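Local coordinates for VP1 (New Jersey polyomavirus-2013, PDB 6Y5Y), which is a major capsid protein whose pentamers probably build the viral shell and whose surface loops bind sialylated glycans, at residues 130-135 with 287-292; 169-174 with 194-199; 56-61 with 79-84. One frame throughout, in Å; residues are numbered along the deposited sequence. Where two conformers were deposited one is given.

Interaction 1: residues 130-135 with 287-292; sequences EAKMEA and DNEAIR. With GAL (beta-D-galactopyranose), chain N; SIA (N-acetyl-alpha-neuraminic acid), chain B.
The carboxylate of Glu-289 receives the end of Lys-132, while a second flat group, the guanidinium of Arg-292, is joined to Glu-130 through water. Water 3 lies in the guanidinium plane at its edge, the indole of Trp-61 makes a cation-pi contact, and O4 of the sialic acid stands obliquely, 3.8 Å from NH2. The contact joins the DE loop of the VP1 jelly roll to the HI loop, at the point where the last strand begins.

Lys-132 runs straight to CE and then bends (chi4 54°), so that CE and NZ both lie beside one oxygen. NZ forms a salt bridge of 3.4 Å with OE2 of Glu-289. The other oxygen, OE1, is taken up by a neighbouring subunit, accepting hydrogen bonds from its Ser-139 OG and Gly-136 N. Glu-289, on the HI loop, thus links the DE loop of its own chain, through Lys-132, to that of a neighbouring subunit.

Glu-130 OE1 reaches Arg-292 by two water bridges, water 2 serving NE and water 3 serving NH2. The pair stays 4.8 Å apart (OE1 to NH2), close enough that the charges may still steady each other.

The HI loop supplies part of the grip on the glycan, alongside Glu-66, His-69 and Lys-285. Asp-287 OD2 accepts from galactose O4 at 2.7 Å, whereas Asn-288 ND2 makes a weak bond to sialic acid O1A. The same amide closes an Asx turn: Asn-288 OD1 takes the N-H of Ala-290 at 3.0 Å, the donor standing 53° out of the carbonyl plane.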
loop_
_atom_site.group_PDB
_atom_site.type_symbol
_atom_site.label_atom_id
_atom_site.label_comp_id
_atom_site.label_asym_id
_atom_site.label_seq_id
_atom_site.Cartn_x
_atom_site.Cartn_y
_atom_site.Cartn_z
ATOM N N GLU D 130 -17.920 10.314 24.395
ATOM C CA GLU D 130 -18.192 11.635 23.815
ATOM C C GLU D 130 -17.997 11.691 22.302
ATOM O O GLU D 130 -18.134 12.771 21.703
ATOM C CB GLU D 130 -17.347 12.733 24.471
ATOM C CG GLU D 130 -17.682 12.998 25.936
ATOM C CD GLU D 130 -16.748 14.009 26.578
ATOM O OE1 GLU D 130 -16.112 14.803 25.839
ATOM O OE2 GLU D 130 -16.638 13.997 27.823
ATOM N N ALA D 131 -17.730 10.561 21.657
ATOM C CA ALA D 131 -17.392 10.564 20.242
ATOM C C ALA D 131 -18.626 10.574 19.350
ATOM O O ALA D 131 -19.679 10.020 19.683
ATOM C CB ALA D 131 -16.513 9.356 19.900
ATOM N N LYS D 132 -18.467 11.208 18.188
ATOM C CA LYS D 132 -19.497 11.263 17.156
ATOM C C LYS D 132 -19.969 9.863 16.765
ATOM O O LYS D 132 -19.193 8.901 16.749
ATOM C CB LYS D 132 -18.939 11.993 15.933
ATOM C CG LYS D 132 -19.789 11.966 14.671
ATOM C CD LYS D 132 -19.131 12.834 13.588
ATOM C CE LYS D 132 -19.946 12.887 12.298
ATOM N NZ LYS D 132 -21.350 13.324 12.536
ATOM N N MET D 133 -21.257 9.757 16.440
ATOM C CA MET D 133 -21.847 8.499 15.992
ATOM C C MET D 133 -21.648 8.328 14.490
ATOM O O MET D 133 -21.973 9.227 13.709
ATOM C CB MET D 133 -23.343 8.450 16.328
ATOM C CG MET D 133 -24.075 7.246 15.729
ATOM S SD MET D 133 -25.827 7.176 16.195
ATOM C CE MET D 133 -26.479 8.540 15.232
ATOM N N GLU D 134 -21.110 7.172 14.083
ATOM C CA GLU D 134 -20.937 6.884 12.655
ATOM C C GLU D 134 -22.159 6.114 12.156
ATOM O O GLU D 134 -22.155 4.887 12.009
ATOM C CB GLU D 134 -19.637 6.123 12.404
ATOM C CG GLU D 134 -19.326 5.887 10.929
ATOM C CD GLU D 134 -19.224 7.166 10.119
ATOM O OE1 GLU D 134 -19.407 7.090 8.882
ATOM O OE2 GLU D 134 -18.964 8.242 10.710
ATOM N N ALA D 135 -23.224 6.867 11.884
ATOM C CA ALA D 135 -24.488 6.339 11.377
ATOM C C ALA D 135 -25.375 7.523 10.997
ATOM O O ALA D 135 -25.009 8.687 11.198
ATOM C CB ALA D 135 -25.175 5.438 12.407
ATOM N N ASP D 287 -20.528 16.589 19.995
ATOM C CA ASP D 287 -21.322 17.810 20.148
ATOM C C ASP D 287 -20.846 18.978 19.288
ATOM O O ASP D 287 -21.664 19.826 18.922
ATOM C CB ASP D 287 -21.394 18.233 21.623
ATOM C CG ASP D 287 -20.042 18.530 22.226
ATOM O OD1 ASP D 287 -19.031 18.530 21.494
ATOM O OD2 ASP D 287 -19.997 18.772 23.452
ATOM N N ASN D 288 -19.557 19.059 18.933
ATOM C CA ASN D 288 -19.115 20.096 18.002
ATOM C C ASN D 288 -18.321 19.562 16.814
ATOM O O ASN D 288 -17.933 20.354 15.946
ATOM C CB ASN D 288 -18.280 21.169 18.722
ATOM C CG ASN D 288 -17.123 20.594 19.511
ATOM O OD1 ASN D 288 -16.737 19.436 19.334
ATOM N ND2 ASN D 288 -16.553 21.407 20.384
ATOM N N GLU D 289 -18.100 18.252 16.738
ATOM C CA GLU D 289 -17.309 17.599 15.692
ATOM C C GLU D 289 -15.842 18.015 15.715
ATOM O O GLU D 289 -15.109 17.764 14.741
ATOM C CB GLU D 289 -17.919 17.839 14.303
ATOM C CG GLU D 289 -19.291 17.189 14.131
ATOM C CD GLU D 289 -19.781 17.196 12.698
ATOM O OE1 GLU D 289 -20.366 18.208 12.259
ATOM O OE2 GLU D 289 -19.586 16.182 11.999
ATOM N N ALA D 290 -15.383 18.634 16.805
ATOM C CA ALA D 290 -13.971 18.929 16.976
ATOM C C ALA D 290 -13.218 17.648 17.356
ATOM O O ALA D 290 -13.814 16.585 17.564
ATOM C CB ALA D 290 -13.786 20.035 18.017
ATOM N N ILE D 291 -11.886 17.731 17.415
ATOM C CA ILE D 291 -11.079 16.520 17.530
ATOM C C ILE D 291 -10.114 16.593 18.706
ATOM O O ILE D 291 -9.739 17.666 19.184
ATOM C CB ILE D 291 -10.300 16.207 16.219
ATOM C CG1 ILE D 291 -9.264 17.295 15.922
ATOM C CG2 ILE D 291 -11.254 16.088 15.050
ATOM C CD1 ILE D 291 -7.851 16.947 16.373
ATOM N N ARG D 292 -9.712 15.410 19.165
ATOM C CA ARG D 292 -8.581 15.202 20.056
ATOM C C ARG D 292 -7.667 14.177 19.407
ATOM O O ARG D 292 -8.156 13.190 18.857
ATOM C CB ARG D 292 -8.998 14.649 21.424
ATOM C CG ARG D 292 -9.976 15.505 22.233
ATOM C CD ARG D 292 -10.365 14.748 23.502
ATOM N NE ARG D 292 -11.286 15.510 24.351
ATOM C CZ ARG D 292 -10.907 16.235 25.400
ATOM N NH1 ARG D 292 -9.623 16.317 25.726
ATOM N NH2 ARG D 292 -11.815 16.892 26.123
HETATM C C1 GAL N . -19.354 24.433 24.853
HETATM C C2 GAL N . -18.222 23.683 25.542
HETATM C C3 GAL N . -17.428 22.822 24.523
HETATM C C4 GAL N . -18.398 21.917 23.775
HETATM C C5 GAL N . -19.469 22.787 23.136
HETATM C C6 GAL N . -20.536 22.023 22.366
HETATM O O2 GAL N . -17.306 24.589 26.173
HETATM O O3 GAL N . -16.481 21.998 25.175
HETATM O O4 GAL N . -19.005 21.000 24.681
HETATM O O5 GAL N . -20.174 23.543 24.139
HETATM O O6 GAL N . -21.309 22.907 21.572
HETATM C C1 SIA B . -14.991 21.900 23.416
HETATM C C2 SIA B . -15.125 22.126 24.988
HETATM C C3 SIA B . -14.286 21.171 25.851
HETATM C C4 SIA B . -12.776 21.429 25.817
HETATM C C5 SIA B . -12.512 22.909 26.144
HETATM C C6 SIA B . -13.357 23.807 25.214
HETATM C C7 SIA B . -13.250 25.330 25.491
HETATM C C8 SIA B . -14.285 26.108 24.646
HETATM C C9 SIA B . -14.070 27.612 24.720
HETATM C C10 SIA B . -10.276 23.569 26.995
HETATM C C11 SIA B . -8.884 24.051 26.605
HETATM N N5 SIA B . -11.129 23.340 25.970
HETATM O O1A SIA B . -15.048 20.708 23.035
HETATM O O1B SIA B . -14.856 22.966 22.734
HETATM O O4 SIA B . -12.060 20.596 26.756
HETATM O O6 SIA B . -14.739 23.498 25.324
HETATM O O7 SIA B . -13.384 25.579 26.885
HETATM O O8 SIA B . -14.277 25.678 23.285
HETATM O O9 SIA B . -15.032 28.225 23.850
HETATM O O10 SIA B . -10.576 23.407 28.172
HETATM O O HOH W 1 -19.321 15.146 22.731
HETATM O O HOH W 2 -13.796 14.281 24.160
HETATM O O HOH W 3 -14.607 16.656 26.411
#

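Interaction 2: residues 169-174 with 194-199; sequences NGQTKY and EDKAQL
Lys-196 and Gln-171 cross obliquely, the lysine running past the type I turn of residues 169-172 and the glutamine leaning over it from the turn. Gln-171 is bent at its second torsion (chi2 -68°), which folds the amide back towards the 3-10 segment that carries Lys-196. Its OE1 comes within 3.6 Å of Lys-196 NZ, and NE2 lies 4.0 Å from CB of the same lysine, so the amide spans the aliphatic chain from its root to its end. The lysine has its own bend, at chi3, and this brings CE to 3.3 Å from the carbonyl oxygen of Gly-170.

Beside the crossing the two backbones come close. The CA atoms of Gly-170 and Ala-197 are 4.7 Å apart, a spacing that suits a glycine in the second place of the turn. Water 4 fills out the polar side: it donates to Gly-170 O and Thr-172 O, the latter at 2.6 Å, and accepts from Lys-196 NZ at 3.1 Å. One ammonium thereby serves two turn carbonyls through a single solvent molecule.

Both polar ends have their stronger partners in Glu-193, the residue before Glu-194: its carboxylate forms a salt bridge with Lys-196 NZ, and its carbonyl accepts from Gln-171 NE2. All this lies within the long EF loop, far from the glycan, and packs a beta turn against a 3-10 segment of the same loop beside a neighbouring subunit, whose Lys-59 donates to Glu-194 O. The chemistry implies a join in which methylenes, backbone and a bridging water do the work across the segments, while the lysine charge is probably balanced chiefly by Glu-193.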
loop_
_atom_site.group_PDB
_atom_site.type_symbol
_atom_site.label_atom_id
_atom_site.label_comp_id
_atom_site.label_asym_id
_atom_site.label_seq_id
_atom_site.Cartn_x
_atom_site.Cartn_y
_atom_site.Cartn_z
ATOM N N ASN D 169 1.623 27.922 9.888
ATOM C CA ASN D 169 1.198 29.326 9.829
ATOM C C ASN D 169 2.127 30.144 10.715
ATOM O O ASN D 169 2.103 29.994 11.943
ATOM C CB ASN D 169 -0.246 29.511 10.312
ATOM C CG ASN D 169 -1.265 28.830 9.420
ATOM O OD1 ASN D 169 -2.159 28.140 9.912
ATOM N ND2 ASN D 169 -1.155 29.042 8.112
ATOM N N GLY D 170 2.910 31.037 10.105
ATOM C CA GLY D 170 3.894 31.783 10.874
ATOM C C GLY D 170 3.290 32.570 12.028
ATOM O O GLY D 170 3.903 32.699 13.089
ATOM N N GLN D 171 2.079 33.094 11.844
ATOM C CA GLN D 171 1.469 33.994 12.822
ATOM C C GLN D 171 0.487 33.291 13.763
ATOM O O GLN D 171 -0.316 33.968 14.414
ATOM C CB GLN D 171 0.767 35.156 12.118
ATOM C CG GLN D 171 1.665 36.012 11.217
ATOM C CD GLN D 171 2.689 36.813 11.998
ATOM O OE1 GLN D 171 2.650 36.861 13.227
ATOM N NE2 GLN D 171 3.621 37.433 11.290
ATOM N N THR D 172 0.539 31.958 13.855
ATOM C CA THR D 172 -0.255 31.232 14.842
ATOM C C THR D 172 -0.048 31.812 16.241
ATOM O O THR D 172 1.084 32.049 16.675
ATOM C CB THR D 172 0.121 29.741 14.836
ATOM O OG1 THR D 172 -0.168 29.175 13.551
ATOM C CG2 THR D 172 -0.673 28.977 15.897
ATOM N N LYS D 173 -1.153 32.036 16.951
ATOM C CA LYS D 173 -1.112 32.587 18.301
ATOM C C LYS D 173 -0.935 31.469 19.321
ATOM O O LYS D 173 -1.746 30.536 19.380
ATOM C CB LYS D 173 -2.385 33.378 18.596
ATOM C CG LYS D 173 -2.525 34.640 17.775
ATOM C CD LYS D 173 -3.490 35.627 18.419
ATOM C CE LYS D 173 -4.876 35.044 18.537
ATOM N NZ LYS D 173 -5.916 36.122 18.620
ATOM N N TYR D 174 0.101 31.582 20.146
ATOM C CA TYR D 174 0.399 30.604 21.181
ATOM C C TYR D 174 0.247 31.236 22.559
ATOM O O TYR D 174 0.607 32.399 22.765
ATOM C CB TYR D 174 1.813 30.048 21.019
ATOM C CG TYR D 174 1.998 29.273 19.737
ATOM C CD1 TYR D 174 1.273 28.113 19.497
ATOM C CD2 TYR D 174 2.893 29.702 18.761
ATOM C CE1 TYR D 174 1.438 27.394 18.316
ATOM C CE2 TYR D 174 3.059 28.991 17.577
ATOM C CZ TYR D 174 2.331 27.834 17.364
ATOM O OH TYR D 174 2.483 27.110 16.194
ATOM N N GLU D 194 6.912 40.627 12.313
ATOM C CA GLU D 194 6.502 40.761 10.918
ATOM C C GLU D 194 7.323 39.906 9.950
ATOM O O GLU D 194 7.030 39.922 8.747
ATOM C CB GLU D 194 6.578 42.219 10.487
ATOM C CG GLU D 194 7.978 42.770 10.494
ATOM C CD GLU D 194 8.183 43.767 11.611
ATOM O OE1 GLU D 194 7.876 43.435 12.790
ATOM O OE2 GLU D 194 8.637 44.886 11.300
ATOM N N ASP D 195 8.336 39.183 10.418
ATOM C CA ASP D 195 9.123 38.307 9.556
ATOM C C ASP D 195 8.846 36.834 9.805
ATOM O O ASP D 195 9.515 35.980 9.205
ATOM C CB ASP D 195 10.620 38.575 9.741
ATOM C CG ASP D 195 11.023 39.960 9.275
ATOM O OD1 ASP D 195 10.487 40.427 8.251
ATOM O OD2 ASP D 195 11.876 40.574 9.943
ATOM N N LYS D 196 7.883 36.512 10.674
ATOM C CA LYS D 196 7.667 35.123 11.065
ATOM C C LYS D 196 7.191 34.249 9.910
ATOM O O LYS D 196 7.250 33.020 10.029
ATOM C CB LYS D 196 6.675 35.048 12.226
ATOM C CG LYS D 196 7.315 35.345 13.574
ATOM C CD LYS D 196 6.297 35.817 14.596
ATOM C CE LYS D 196 5.535 34.660 15.211
ATOM N NZ LYS D 196 4.293 35.142 15.875
ATOM N N ALA D 197 6.719 34.838 8.805
ATOM C CA ALA D 197 6.428 34.032 7.620
ATOM C C ALA D 197 7.649 33.245 7.140
ATOM O O ALA D 197 7.490 32.214 6.473
ATOM C CB ALA D 197 5.907 34.917 6.486
ATOM N N GLN D 198 8.864 33.708 7.461
ATOM C CA GLN D 198 10.066 32.948 7.114
ATOM C C GLN D 198 10.037 31.543 7.692
ATOM O O GLN D 198 10.613 30.619 7.104
ATOM C CB GLN D 198 11.309 33.680 7.606
ATOM C CG GLN D 198 11.553 34.978 6.884
ATOM C CD GLN D 198 12.792 35.680 7.386
ATOM O OE1 GLN D 198 13.675 35.056 7.972
ATOM N NE2 GLN D 198 12.859 36.985 7.172
ATOM N N LEU D 199 9.378 31.359 8.838
ATOM C CA LEU D 199 9.313 30.045 9.470
ATOM C C LEU D 199 8.457 29.053 8.686
ATOM O O LEU D 199 8.437 27.869 9.033
ATOM C CB LEU D 199 8.783 30.194 10.903
ATOM C CG LEU D 199 9.781 30.856 11.858
ATOM C CD1 LEU D 199 9.104 31.449 13.097
ATOM C CD2 LEU D 199 10.848 29.814 12.256
HETATM O O HOH W 4 3.570 32.137 15.814
#

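Interaction 3: residues 56-61 with 79-84; sequences GDRKEW and LSVQMP. With SIA (N-acetyl-alpha-neuraminic acid), chain B.
A valine methyl sits squarely over a charged plane: CG2 of Val-81 lies 4.1 Å above the guanidinium of Arg-58, over its centre. Both residues belong to the long BC loop of the VP1 jelly roll, and here two of its turns form the end of the sialic acid pocket. The two side chains cross at about a right angle, the arginine reaching out extended from CG to NE and the valine methyl set against one face of its head.

The acetamido group of the sialic acid approaches the edge of the same guanidinium, with C10 in its plane and the methyl C11 at 3.3 Å from NH2. The polar bond is weak, Arg-58 NH2 to sialic acid O10 at 3.5 Å. The same methyl also meets Leu-79, whose CD1 is 3.6 Å from C11, so charge and hydrocarbon meet it from neighbouring directions, roughly at a right angle.

The rotation of the arginine head is probably fixed by Glu-66, which forms a salt bridge with NE and uses its other oxygen to bind the sialic acid. The valine's turn is also tied to Glu-66, by backbone hydrogen bonding. The 3-10 turn after Leu-79 is braced by Gln-82, whose OE1 takes the Leu-79 N-H on an in-plane lone pair at 2.7 Å and 177°.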
loop_
_atom_site.group_PDB
_atom_site.type_symbol
_atom_site.label_atom_id
_atom_site.label_comp_id
_atom_site.label_asym_id
_atom_site.label_seq_id
_atom_site.Cartn_x
_atom_site.Cartn_y
_atom_site.Cartn_z
ATOM N N GLY D 56 -5.269 16.502 37.688
ATOM C CA GLY D 56 -5.833 17.797 37.371
ATOM C C GLY D 56 -7.195 17.718 36.714
ATOM O O GLY D 56 -7.846 16.670 36.639
ATOM N N ASP D 57 -7.619 18.878 36.207
ATOM C CA ASP D 57 -8.964 19.021 35.660
ATOM C C ASP D 57 -9.142 18.253 34.356
ATOM O O ASP D 57 -10.259 17.836 34.033
ATOM C CB ASP D 57 -9.277 20.502 35.451
ATOM C CG ASP D 57 -9.064 21.320 36.714
ATOM O OD1 ASP D 57 -9.507 20.864 37.790
ATOM O OD2 ASP D 57 -8.446 22.405 36.637
ATOM N N ARG D 58 -8.064 18.059 33.598
ATOM C CA ARG D 58 -8.117 17.354 32.326
ATOM C C ARG D 58 -7.758 15.879 32.455
ATOM O O ARG D 58 -7.521 15.224 31.435
ATOM C CB ARG D 58 -7.181 18.027 31.313
ATOM C CG ARG D 58 -7.526 19.471 31.033
ATOM C CD ARG D 58 -6.630 20.089 29.982
ATOM N NE ARG D 58 -7.192 21.356 29.530
ATOM C CZ ARG D 58 -6.793 22.541 29.974
ATOM N NH1 ARG D 58 -5.811 22.615 30.863
ATOM N NH2 ARG D 58 -7.366 23.647 29.523
ATOM N N LYS D 59 -7.732 15.338 33.680
ATOM C CA LYS D 59 -7.068 14.058 33.910
ATOM C C LYS D 59 -7.742 12.909 33.172
ATOM O O LYS D 59 -7.066 11.948 32.792
ATOM C CB LYS D 59 -6.983 13.753 35.411
ATOM C CG LYS D 59 -8.260 13.267 36.084
ATOM C CD LYS D 59 -7.955 12.780 37.508
ATOM C CE LYS D 59 -9.216 12.662 38.349
ATOM N N GLU D 60 -9.055 12.984 32.940
ATOM C CA GLU D 60 -9.717 11.861 32.290
ATOM C C GLU D 60 -9.324 11.713 30.822
ATOM O O GLU D 60 -9.641 10.684 30.214
ATOM C CB GLU D 60 -11.238 11.985 32.415
ATOM C CG GLU D 60 -11.762 12.039 33.864
ATOM C CD GLU D 60 -11.245 10.912 34.765
ATOM O OE1 GLU D 60 -11.141 9.739 34.317
ATOM O OE2 GLU D 60 -10.941 11.210 35.941
ATOM N N TRP D 61 -8.640 12.702 30.242
ATOM C CA TRP D 61 -8.217 12.631 28.849
ATOM C C TRP D 61 -6.709 12.466 28.708
ATOM O O TRP D 61 -6.140 12.825 27.669
ATOM C CB TRP D 61 -8.711 13.861 28.085
ATOM C CG TRP D 61 -10.186 13.846 27.960
ATOM C CD1 TRP D 61 -11.078 14.609 28.665
ATOM C CD2 TRP D 61 -10.965 12.996 27.114
ATOM N NE1 TRP D 61 -12.362 14.295 28.293
ATOM C CE2 TRP D 61 -12.321 13.307 27.344
ATOM C CE3 TRP D 61 -10.650 12.011 26.174
ATOM C CZ2 TRP D 61 -13.362 12.661 26.670
ATOM C CZ3 TRP D 61 -11.684 11.369 25.505
ATOM C CH2 TRP D 61 -13.022 11.698 25.758
ATOM N N LEU D 79 -3.121 26.333 22.965
ATOM C CA LEU D 79 -2.483 25.904 24.200
ATOM C C LEU D 79 -1.538 24.733 23.952
ATOM O O LEU D 79 -1.644 24.021 22.954
ATOM C CB LEU D 79 -3.531 25.491 25.230
ATOM C CG LEU D 79 -4.606 26.537 25.537
ATOM C CD1 LEU D 79 -5.776 25.868 26.227
ATOM C CD2 LEU D 79 -4.021 27.640 26.412
ATOM N N SER D 80 -0.615 24.535 24.900
ATOM C CA SER D 80 0.300 23.401 24.823
ATOM C C SER D 80 -0.445 22.075 24.898
ATOM O O SER D 80 -0.035 21.090 24.265
ATOM C CB SER D 80 1.343 23.488 25.939
ATOM O OG SER D 80 0.831 23.000 27.171
ATOM N N VAL D 81 -1.535 22.022 25.670
ATOM C CA VAL D 81 -2.318 20.796 25.752
ATOM C C VAL D 81 -3.006 20.452 24.440
ATOM O O VAL D 81 -3.517 19.330 24.291
ATOM C CB VAL D 81 -3.355 20.899 26.891
ATOM C CG1 VAL D 81 -2.651 20.837 28.242
ATOM C CG2 VAL D 81 -4.162 22.187 26.763
ATOM N N GLN D 82 -3.043 21.384 23.487
ATOM C CA GLN D 82 -3.638 21.142 22.180
ATOM C C GLN D 82 -2.620 20.705 21.126
ATOM O O GLN D 82 -2.994 20.563 19.960
ATOM C CB GLN D 82 -4.347 22.400 21.675
ATOM C CG GLN D 82 -5.527 22.868 22.525
ATOM C CD GLN D 82 -6.087 24.179 22.011
ATOM O OE1 GLN D 82 -5.480 25.235 22.187
ATOM N NE2 GLN D 82 -7.222 24.110 21.331
ATOM N N MET D 83 -1.357 20.523 21.499
ATOM C CA MET D 83 -0.272 20.307 20.541
ATOM C C MET D 83 0.540 19.087 20.957
ATOM O O MET D 83 1.364 19.173 21.885
ATOM C CB MET D 83 0.626 21.542 20.439
ATOM C CG MET D 83 -0.120 22.863 20.196
ATOM S SD MET D 83 0.936 24.334 20.274
ATOM C CE MET D 83 1.984 24.101 18.818
ATOM N N PRO D 84 0.352 17.939 20.301
ATOM C CA PRO D 84 1.135 16.751 20.675
ATOM C C PRO D 84 2.631 17.024 20.590
ATOM O O PRO D 84 3.090 17.774 19.730
ATOM C CB PRO D 84 0.686 15.696 19.656
ATOM C CG PRO D 84 -0.715 16.118 19.302
ATOM C CD PRO D 84 -0.703 17.628 19.321
HETATM C C1 SIA B . -14.991 21.900 23.416
HETATM C C2 SIA B . -15.125 22.126 24.988
HETATM C C3 SIA B . -14.286 21.171 25.851
HETATM C C4 SIA B . -12.776 21.429 25.817
HETATM C C5 SIA B . -12.512 22.909 26.144
HETATM C C6 SIA B . -13.357 23.807 25.214
HETATM C C7 SIA B . -13.250 25.330 25.491
HETATM C C8 SIA B . -14.285 26.108 24.646
HETATM C C9 SIA B . -14.070 27.612 24.720
HETATM C C10 SIA B . -10.276 23.569 26.995
HETATM C C11 SIA B . -8.884 24.051 26.605
HETATM N N5 SIA B . -11.129 23.340 25.970
HETATM O O1A SIA B . -15.048 20.708 23.035
HETATM O O1B SIA B . -14.856 22.966 22.734
HETATM O O4 SIA B . -12.060 20.596 26.756
HETATM O O6 SIA B . -14.739 23.498 25.324
HETATM O O7 SIA B . -13.384 25.579 26.885
HETATM O O8 SIA B . -14.277 25.678 23.285
HETATM O O9 SIA B . -15.032 28.225 23.850
HETATM O O10 SIA B . -10.576 23.407 28.172
#

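In the fold
Along the chain, interaction 3 closes first, within the loop between strands 28-45 and 87-92; interaction 1 then opens in the loop before strand 150-157 and closes at strand 291-310, with interaction 2 falling between its two segments. Interactions 1 and 3 have centres about 18 Å apart and share the sialic acid, touching directly where Trp-61 packs on Arg-292 and Glu-130. Interaction 2 is more remote, its centre about 30 Å from that of interaction 1 and 24 Å from that of interaction 3, which it meets through Tyr-174 and Met-83. The loops of interactions 1 and 3 thus come together at the glycan site, while interaction 2 packs the EF loop; each has contacts with other subunits.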